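Local coordinates for vacuolar protein sorting protein 36 (Saccharomyces cerevisiae, PDB 2CAY) that probably helps the ESCRT-II complex bind endosomal membranes through its PH-like GLUE domain during the sorting of cargo into multivesicular bodies, at residues 75-87 against 95-107. Sequence-based numbering, arbitrary orientation.
Sequences LGLELDDLAYVNY and SPRLILFFKDPSS. With SO4 (sulfate ion), chain C.
The antiparallel hairpin of strands 82-88 and 97-102, at the margin of one of the two sheets of this PH-type domain, carries a classic beta bulge: A83 and Y84 both face F101. The carbonyl O of F101 takes a bond from A83 N at 2.8 Å and a weak one from Y84 N. Beyond the bulge, N86 N with I99 O and I99 N with N86 O form the two bonds of an antiparallel hydrogen-bonded pair. The chain turns a corner at A83, so strand 75-78 belongs to the other sheet; from it L77 meets strand 97-102. There L77 CD2 presses on L100 CD1 at 3.3 Å, tighter than usual for two methyls, while L82 CD2 lies 3.7 Å from F102 CD1. With CG beside its backbone N (chi1 -46°), L100 points the same way as V85 and brings CD2 to 3.5 Å from V85 CG1; leucine and valine suit this contact, having no polar group to satisfy. At the far end, P96 CB touches Y87 OH, whose hydrogen-bond partner is D120 O. R97 turns away to direct NE and NH2, edge-on, at O4 of a sulfate probably from the crystallisation liquor, while its NH1 bonds Q113 OE1; S95 N also holds O4, and Y41, S115 and R117 bond the same ion.

At the corner, K103 N binds D81 O at 2.9 Å. The extended K103 chain lies along the backbone of residues 80-82; NZ makes a weak bond to D80 O and stays 4.2 Å from D80 OD1, beyond a salt bridge. Cut back to an alanine, the side chain would lose its amine, which is likely to leave the D80 carboxylate without this nearby positive charge. Backbone bonds thus set the register and leucine packing joins the sheets, while the lysine's ammonium probably offsets part of D80's negative charge at a distance.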
ATOM      1  N   LEU A  75      22.880   7.770  15.659  1.00 16.91           N
ATOM      2  CA  LEU A  75      22.610   6.324  15.780  1.00 16.84           C
ATOM      3  C   LEU A  75      22.971   5.554  14.525  1.00 16.27           C
ATOM      4  O   LEU A  75      22.930   6.109  13.417  1.00 16.67           O
ATOM      5  CB  LEU A  75      21.127   6.074  16.102  1.00 17.66           C
ATOM      6  CG  LEU A  75      20.552   6.547  17.443  1.00 18.32           C
ATOM      7  CD1 LEU A  75      19.030   6.445  17.408  1.00 20.37           C
ATOM      8  CD2 LEU A  75      21.172   5.727  18.607  1.00 18.43           C
ATOM      9  N   GLY A  76      23.294   4.281  14.690  1.00 14.38           N
ATOM     10  CA  GLY A  76      23.637   3.404  13.595  1.00 15.45           C
ATOM     11  C   GLY A  76      22.848   2.110  13.643  1.00 16.12           C
ATOM     12  O   GLY A  76      22.494   1.619  14.723  1.00 15.43           O
ATOM     13  N   LEU A  77      22.558   1.575  12.466  1.00 15.59           N
ATOM     14  CA  LEU A  77      21.932   0.284  12.315  1.00 17.00           C
ATOM     15  C   LEU A  77      22.806  -0.587  11.405  1.00 15.53           C
ATOM     16  O   LEU A  77      23.221  -0.123  10.335  1.00 15.70           O
ATOM     17  CB  LEU A  77      20.547   0.546  11.637  1.00 16.83           C
ATOM     18  CG  LEU A  77      19.266  -0.245  11.884  1.00 21.83           C
ATOM     19  CD1 LEU A  77      18.835  -0.200  13.351  1.00 24.22           C
ATOM     20  CD2 LEU A  77      18.166   0.331  11.057  1.00 18.80           C
ATOM     21  N   GLU A  78      23.069  -1.843  11.750  1.00 15.11           N
ATOM     22  CA  GLU A  78      23.839  -2.706  10.833  1.00 16.45           C
ATOM     23  C   GLU A  78      22.972  -3.242   9.696  1.00 16.56           C
ATOM     24  O   GLU A  78      21.939  -3.840   9.951  1.00 16.90           O
ATOM     25  CB  GLU A  78      24.466  -3.918  11.534  1.00 16.99           C
ATOM     26  CG  GLU A  78      25.267  -3.632  12.811  1.00 20.63           C
ATOM     27  CD  GLU A  78      26.625  -3.006  12.554  1.00 25.59           C
ATOM     28  OE1 GLU A  78      27.168  -3.079  11.425  1.00 25.19           O
ATOM     29  OE2 GLU A  78      27.154  -2.428  13.514  1.00 29.61           O
ATOM     30  N   LEU A  79      23.405  -3.056   8.447  1.00 15.98           N
ATOM     31  CA  LEU A  79      22.725  -3.700   7.312  1.00 16.46           C
ATOM     32  C   LEU A  79      22.636  -5.225   7.468  1.00 17.24           C
ATOM     33  O   LEU A  79      21.672  -5.848   7.030  1.00 16.44           O
ATOM     34  CB  LEU A  79      23.402  -3.346   5.987  1.00 16.07           C
ATOM     35  CG  LEU A  79      23.360  -1.886   5.537  1.00 16.84           C
ATOM     36  CD1 LEU A  79      24.270  -1.717   4.275  1.00 16.43           C
ATOM     37  CD2 LEU A  79      21.903  -1.410   5.274  1.00 16.32           C
ATOM     38  N   ASP A  80      23.651  -5.819   8.083  1.00 17.87           N
ATOM     39  CA  ASP A  80      23.651  -7.256   8.373  1.00 20.43           C
ATOM     40  C   ASP A  80      22.504  -7.717   9.305  1.00 19.30           C
ATOM     41  O   ASP A  80      22.232  -8.894   9.379  1.00 20.97           O
ATOM     42  CB  ASP A  80      24.989  -7.687   8.975  1.00 21.72           C
ATOM     43  CG  ASP A  80      25.143  -9.213   8.992  1.00 29.44           C
ATOM     44  OD1 ASP A  80      25.244  -9.836   7.890  1.00 33.56           O
ATOM     45  OD2 ASP A  80      25.137  -9.788  10.113  1.00 36.36           O
ATOM     46  N   ASP A  81      21.845  -6.803  10.002  1.00 17.86           N
ATOM     47  CA  ASP A  81      20.698  -7.159  10.870  1.00 17.01           C
ATOM     48  C   ASP A  81      19.322  -7.075  10.143  1.00 16.21           C
ATOM     49  O   ASP A  81      18.257  -7.372  10.739  1.00 15.01           O
ATOM     50  CB  ASP A  81      20.711  -6.284  12.116  1.00 17.82           C
ATOM     51  CG  ASP A  81      21.891  -6.618  13.066  1.00 22.32           C
ATOM     52  OD1 ASP A  81      22.507  -7.704  12.901  1.00 26.84           O
ATOM     53  OD2 ASP A  81      22.191  -5.786  13.955  1.00 24.59           O
ATOM     54  N   LEU A  82      19.353  -6.695   8.866  1.00 14.49           N
ATOM     55  CA  LEU A  82      18.136  -6.481   8.083  1.00 13.90           C
ATOM     56  C   LEU A  82      17.842  -7.615   7.115  1.00 14.48           C
ATOM     57  O   LEU A  82      18.747  -8.238   6.557  1.00 14.47           O
ATOM     58  CB  LEU A  82      18.223  -5.162   7.283  1.00 14.25           C
ATOM     59  CG  LEU A  82      18.422  -3.840   8.027  1.00 13.11           C
ATOM     60  CD1 LEU A  82      18.310  -2.658   7.021  1.00 13.92           C
ATOM     61  CD2 LEU A  82      17.434  -3.641   9.213  1.00 14.13           C
ATOM     62  N   ALA A  83      16.549  -7.867   6.905  1.00 14.37           N
ATOM     63  CA  ALA A  83      16.080  -8.826   5.926  1.00 14.17           C
ATOM     64  C   ALA A  83      15.440  -8.194   4.695  1.00 13.87           C
ATOM     65  O   ALA A  83      15.621  -8.707   3.560  1.00 12.37           O
ATOM     66  CB  ALA A  83      15.125  -9.881   6.585  1.00 14.70           C
ATOM     67  N   TYR A  84      14.692  -7.094   4.884  1.00 13.20           N
ATOM     68  CA  TYR A  84      14.073  -6.381   3.755  1.00 12.76           C
ATOM     69  C   TYR A  84      14.015  -4.895   4.036  1.00 13.59           C
ATOM     70  O   TYR A  84      14.018  -4.468   5.178  1.00 13.20           O
ATOM     71  CB  TYR A  84      12.602  -6.823   3.508  1.00 11.79           C
ATOM     72  CG  TYR A  84      12.340  -8.306   3.408  1.00 10.37           C
ATOM     73  CD1 TYR A  84      12.205  -8.912   2.152  1.00  9.60           C
ATOM     74  CD2 TYR A  84      12.203  -9.104   4.555  1.00  9.95           C
ATOM     75  CE1 TYR A  84      11.961 -10.295   2.020  1.00 11.32           C
ATOM     76  CE2 TYR A  84      11.962 -10.496   4.446  1.00 11.51           C
ATOM     77  CZ  TYR A  84      11.825 -11.074   3.173  1.00 10.35           C
ATOM     78  OH  TYR A  84      11.562 -12.414   3.052  1.00 10.74           O
ATOM     79  N   VAL A  85      13.920  -4.109   2.965  1.00 15.43           N
ATOM     80  CA  VAL A  85      13.523  -2.719   3.064  1.00 16.44           C
ATOM     81  C   VAL A  85      12.377  -2.524   2.066  1.00 17.49           C
ATOM     82  O   VAL A  85      12.350  -3.171   1.007  1.00 17.63           O
ATOM     83  CB  VAL A  85      14.707  -1.712   2.856  1.00 16.96           C
ATOM     84  CG1 VAL A  85      15.889  -2.084   3.702  1.00 17.14           C
ATOM     85  CG2 VAL A  85      15.133  -1.670   1.402  1.00 17.60           C
ATOM     86  N   ASN A  86      11.418  -1.675   2.417  1.00 17.33           N
ATOM     87  CA  ASN A  86      10.248  -1.404   1.577  1.00 18.64           C
ATOM     88  C   ASN A  86       9.947   0.090   1.572  1.00 17.24           C
ATOM     89  O   ASN A  86       9.782   0.680   2.616  1.00 15.95           O
ATOM     90  CB  ASN A  86       9.003  -2.167   2.075  1.00 19.44           C
ATOM     91  CG  ASN A  86       7.695  -1.706   1.387  1.00 26.10           C
ATOM     92  OD1 ASN A  86       7.508  -1.825   0.150  1.00 33.22           O
ATOM     93  ND2 ASN A  86       6.776  -1.166   2.193  1.00 33.52           N
ATOM     94  N   TYR A  87       9.875   0.683   0.380  1.00 16.04           N
ATOM     95  CA  TYR A  87       9.489   2.080   0.195  1.00 15.94           C
ATOM     96  C   TYR A  87       7.979   2.264   0.203  1.00 17.76           C
ATOM     97  O   TYR A  87       7.266   1.550  -0.511  1.00 18.99           O
ATOM     98  CB  TYR A  87      10.036   2.574  -1.146  1.00 14.11           C
ATOM     99  CG  TYR A  87       9.716   4.031  -1.455  1.00 14.63           C
ATOM    100  CD1 TYR A  87      10.451   5.069  -0.864  1.00 12.02           C
ATOM    101  CD2 TYR A  87       8.678   4.372  -2.327  1.00 12.92           C
ATOM    102  CE1 TYR A  87      10.165   6.415  -1.137  1.00 12.84           C
ATOM    103  CE2 TYR A  87       8.393   5.737  -2.621  1.00 15.20           C
ATOM    104  CZ  TYR A  87       9.145   6.740  -2.010  1.00 12.29           C
ATOM    105  OH  TYR A  87       8.903   8.068  -2.276  1.00 12.86           O
ATOM    106  N   SER A  95       4.912  12.273   4.988  1.00 16.96           N
ATOM    107  CA  SER A  95       6.174  12.076   4.215  1.00 15.18           C
ATOM    108  C   SER A  95       6.286  10.647   3.700  1.00 14.18           C
ATOM    109  O   SER A  95       5.769   9.719   4.331  1.00 14.30           O
ATOM    110  CB  SER A  95       7.387  12.372   5.098  1.00 16.37           C
ATOM    111  OG  SER A  95       7.281  13.646   5.692  1.00 16.40           O
ATOM    112  N   PRO A  96       6.982  10.445   2.557  1.00 13.09           N
ATOM    113  CA  PRO A  96       7.301   9.043   2.190  1.00 13.49           C
ATOM    114  C   PRO A  96       8.187   8.373   3.259  1.00 12.61           C
ATOM    115  O   PRO A  96       8.852   9.081   4.023  1.00 12.68           O
ATOM    116  CB  PRO A  96       8.074   9.161   0.855  1.00 13.59           C
ATOM    117  CG  PRO A  96       8.001  10.586   0.436  1.00 13.57           C
ATOM    118  CD  PRO A  96       7.528  11.436   1.600  1.00 13.64           C
ATOM    119  N   ARG A  97       8.166   7.050   3.312  1.00 12.37           N
ATOM    120  CA  ARG A  97       8.822   6.285   4.384  1.00 12.74           C
ATOM    121  C   ARG A  97       9.623   5.165   3.767  1.00 13.33           C
ATOM    122  O   ARG A  97       9.192   4.507   2.788  1.00 13.09           O
ATOM    123  CB  ARG A  97       7.777   5.642   5.302  1.00 13.23           C
ATOM    124  CG  ARG A  97       6.711   6.584   5.877  1.00 11.55           C
ATOM    125  CD  ARG A  97       7.215   7.330   7.072  1.00 12.80           C
ATOM    126  NE  ARG A  97       6.141   8.167   7.668  1.00 13.32           N
ATOM    127  CZ  ARG A  97       5.286   7.791   8.619  1.00 14.03           C
ATOM    128  NH1 ARG A  97       5.319   6.564   9.130  1.00 13.53           N
ATOM    129  NH2 ARG A  97       4.340   8.664   9.036  1.00 14.00           N
ATOM    130  N   LEU A  98      10.786   4.911   4.348  1.00 12.26           N
ATOM    131  CA  LEU A  98      11.484   3.659   4.069  1.00 12.42           C
ATOM    132  C   LEU A  98      11.386   2.741   5.308  1.00 12.31           C
ATOM    133  O   LEU A  98      11.839   3.106   6.385  1.00 11.14           O
ATOM    134  CB  LEU A  98      12.934   3.900   3.634  1.00 12.35           C
ATOM    135  CG  LEU A  98      13.735   2.623   3.276  1.00 11.93           C
ATOM    136  CD1 LEU A  98      13.177   1.974   1.992  1.00 11.30           C
ATOM    137  CD2 LEU A  98      15.230   2.921   3.113  1.00 13.87           C
ATOM    138  N   ILE A  99      10.760   1.581   5.134  1.00 12.40           N
ATOM    139  CA  ILE A  99      10.488   0.619   6.240  1.00 12.57           C
ATOM    140  C   ILE A  99      11.583  -0.446   6.261  1.00 12.65           C
ATOM    141  O   ILE A  99      11.857  -1.076   5.237  1.00 13.14           O
ATOM    142  CB  ILE A  99       9.114  -0.105   6.027  1.00 13.81           C
ATOM    143  CG1 ILE A  99       8.002   0.857   5.603  1.00 15.16           C
ATOM    144  CG2 ILE A  99       8.732  -1.025   7.224  1.00 13.04           C
ATOM    145  CD1 ILE A  99       7.936   2.084   6.375  1.00 16.22           C
ATOM    146  N   LEU A 100      12.239  -0.589   7.404  1.00 12.79           N
ATOM    147  CA  LEU A 100      13.313  -1.591   7.577  1.00 13.69           C
ATOM    148  C   LEU A 100      12.797  -2.770   8.404  1.00 13.60           C
ATOM    149  O   LEU A 100      12.378  -2.580   9.558  1.00 14.31           O
ATOM    150  CB  LEU A 100      14.521  -0.952   8.284  1.00 13.38           C
ATOM    151  CG  LEU A 100      14.935   0.414   7.724  1.00 14.97           C
ATOM    152  CD1 LEU A 100      16.143   0.993   8.526  1.00 15.01           C
ATOM    153  CD2 LEU A 100      15.260   0.297   6.250  1.00 13.90           C
ATOM    154  N   PHE A 101      12.894  -3.970   7.819  1.00 12.80           N
ATOM    155  CA  PHE A 101      12.534  -5.236   8.478  1.00 13.25           C
ATOM    156  C   PHE A 101      13.773  -5.968   8.972  1.00 13.89           C
ATOM    157  O   PHE A 101      14.723  -6.173   8.187  1.00 12.75           O
ATOM    158  CB  PHE A 101      11.808  -6.131   7.484  1.00 13.74           C
ATOM    159  CG  PHE A 101      10.378  -5.766   7.266  1.00 14.73           C
ATOM    160  CD1 PHE A 101       9.724  -4.889   8.125  1.00 17.12           C
ATOM    161  CD2 PHE A 101       9.641  -6.419   6.288  1.00 19.44           C
ATOM    162  CE1 PHE A 101       8.395  -4.604   7.948  1.00 16.84           C
ATOM    163  CE2 PHE A 101       8.292  -6.134   6.114  1.00 20.13           C
ATOM    164  CZ  PHE A 101       7.685  -5.219   6.951  1.00 19.54           C
ATOM    165  N   PHE A 102      13.768  -6.336  10.262  1.00 14.08           N
ATOM    166  CA  PHE A 102      14.894  -7.057  10.887  1.00 15.64           C
ATOM    167  C   PHE A 102      14.829  -8.552  10.628  1.00 15.06           C
ATOM    168  O   PHE A 102      13.754  -9.106  10.440  1.00 14.43           O
ATOM    169  CB  PHE A 102      14.917  -6.853  12.400  1.00 16.03           C
ATOM    170  CG  PHE A 102      15.113  -5.433  12.822  1.00 18.67           C
ATOM    171  CD1 PHE A 102      16.306  -4.776  12.539  1.00 21.55           C
ATOM    172  CD2 PHE A 102      14.114  -4.768  13.516  1.00 18.98           C
ATOM    173  CE1 PHE A 102      16.497  -3.447  12.922  1.00 24.33           C
ATOM    174  CE2 PHE A 102      14.283  -3.436  13.917  1.00 24.42           C
ATOM    175  CZ  PHE A 102      15.470  -2.775  13.609  1.00 21.86           C
ATOM    176  N   LYS A 103      15.982  -9.206  10.665  1.00 15.83           N
ATOM    177  CA  LYS A 103      16.045 -10.658  10.566  1.00 17.65           C
ATOM    178  C   LYS A 103      15.423 -11.309  11.816  1.00 18.96           C
ATOM    179  O   LYS A 103      14.795 -12.355  11.727  1.00 19.66           O
ATOM    180  CB  LYS A 103      17.502 -11.124  10.442  1.00 17.66           C
ATOM    181  CG  LYS A 103      18.142 -10.822   9.109  1.00 19.21           C
ATOM    182  CD  LYS A 103      19.492 -11.513   9.068  1.00 25.27           C
ATOM    183  CE  LYS A 103      20.158 -11.346   7.737  1.00 27.85           C
ATOM    184  NZ  LYS A 103      21.563 -11.817   7.882  1.00 32.08           N
ATOM    185  N   ASP A 104      15.593 -10.677  12.967  1.00 19.43           N
ATOM    186  CA  ASP A 104      15.303 -11.352  14.246  1.00 21.06           C
ATOM    187  C   ASP A 104      14.549 -10.399  15.196  1.00 20.42           C
ATOM    188  O   ASP A 104      15.092  -9.990  16.232  1.00 21.08           O
ATOM    189  CB  ASP A 104      16.647 -11.850  14.830  1.00 21.92           C
ATOM    190  CG  ASP A 104      16.492 -12.738  16.054  1.00 26.65           C
ATOM    191  OD1 ASP A 104      15.519 -13.520  16.131  1.00 28.04           O
ATOM    192  OD2 ASP A 104      17.388 -12.655  16.938  1.00 31.64           O
ATOM    193  N   PRO A 105      13.301  -9.995  14.823  1.00 19.22           N
ATOM    194  CA  PRO A 105      12.551  -9.086  15.680  1.00 18.91           C
ATOM    195  C   PRO A 105      12.045  -9.813  16.940  1.00 20.72           C
ATOM    196  O   PRO A 105      11.781 -11.009  16.879  1.00 19.85           O
ATOM    197  CB  PRO A 105      11.356  -8.686  14.803  1.00 18.91           C
ATOM    198  CG  PRO A 105      11.147  -9.824  13.900  1.00 16.70           C
ATOM    199  CD  PRO A 105      12.541 -10.330  13.601  1.00 18.77           C
ATOM    200  N   SER A 106      11.920  -9.091  18.049  1.00 21.46           N
ATOM    201  CA  SER A 106      11.473  -9.697  19.326  1.00 23.71           C
ATOM    202  C   SER A 106       9.968  -9.766  19.306  1.00 23.60           C
ATOM    203  O   SER A 106       9.316 -10.490  20.081  1.00 24.05           O
ATOM    204  CB  SER A 106      11.877  -8.811  20.503  1.00 24.25           C
ATOM    205  OG  SER A 106      13.279  -8.677  20.562  1.00 30.41           O
ATOM    206  N   SER A 107       9.420  -8.981  18.398  1.00 23.39           N
ATOM    207  CA  SER A 107       8.023  -8.846  18.244  1.00 23.62           C
ATOM    208  C   SER A 107       7.850  -8.445  16.782  1.00 24.39           C
ATOM    209  O   SER A 107       8.511  -7.527  16.279  1.00 22.12           O
ATOM    210  CB  SER A 107       7.538  -7.727  19.168  1.00 24.48           C
ATOM    211  OG  SER A 107       6.186  -7.461  18.923  1.00 26.62           O
TER
HETATM  212  S   SO4 C1283       5.683  12.072   8.740  1.00 18.13           S
HETATM  213  O1  SO4 C1283       6.690  11.385   9.527  1.00 17.01           O
HETATM  214  O2  SO4 C1283       6.222  13.311   8.176  1.00 15.29           O
HETATM  215  O3  SO4 C1283       4.585  12.418   9.660  1.00 21.40           O
HETATM  216  O4  SO4 C1283       5.221  11.293   7.622  1.00 15.98           O
HETATM  217  O   HOH W   1      23.013 -10.638   6.239  1.00 35.65           O
HETATM  218  O   HOH W   2      17.850  -8.595  13.161  1.00 21.73           O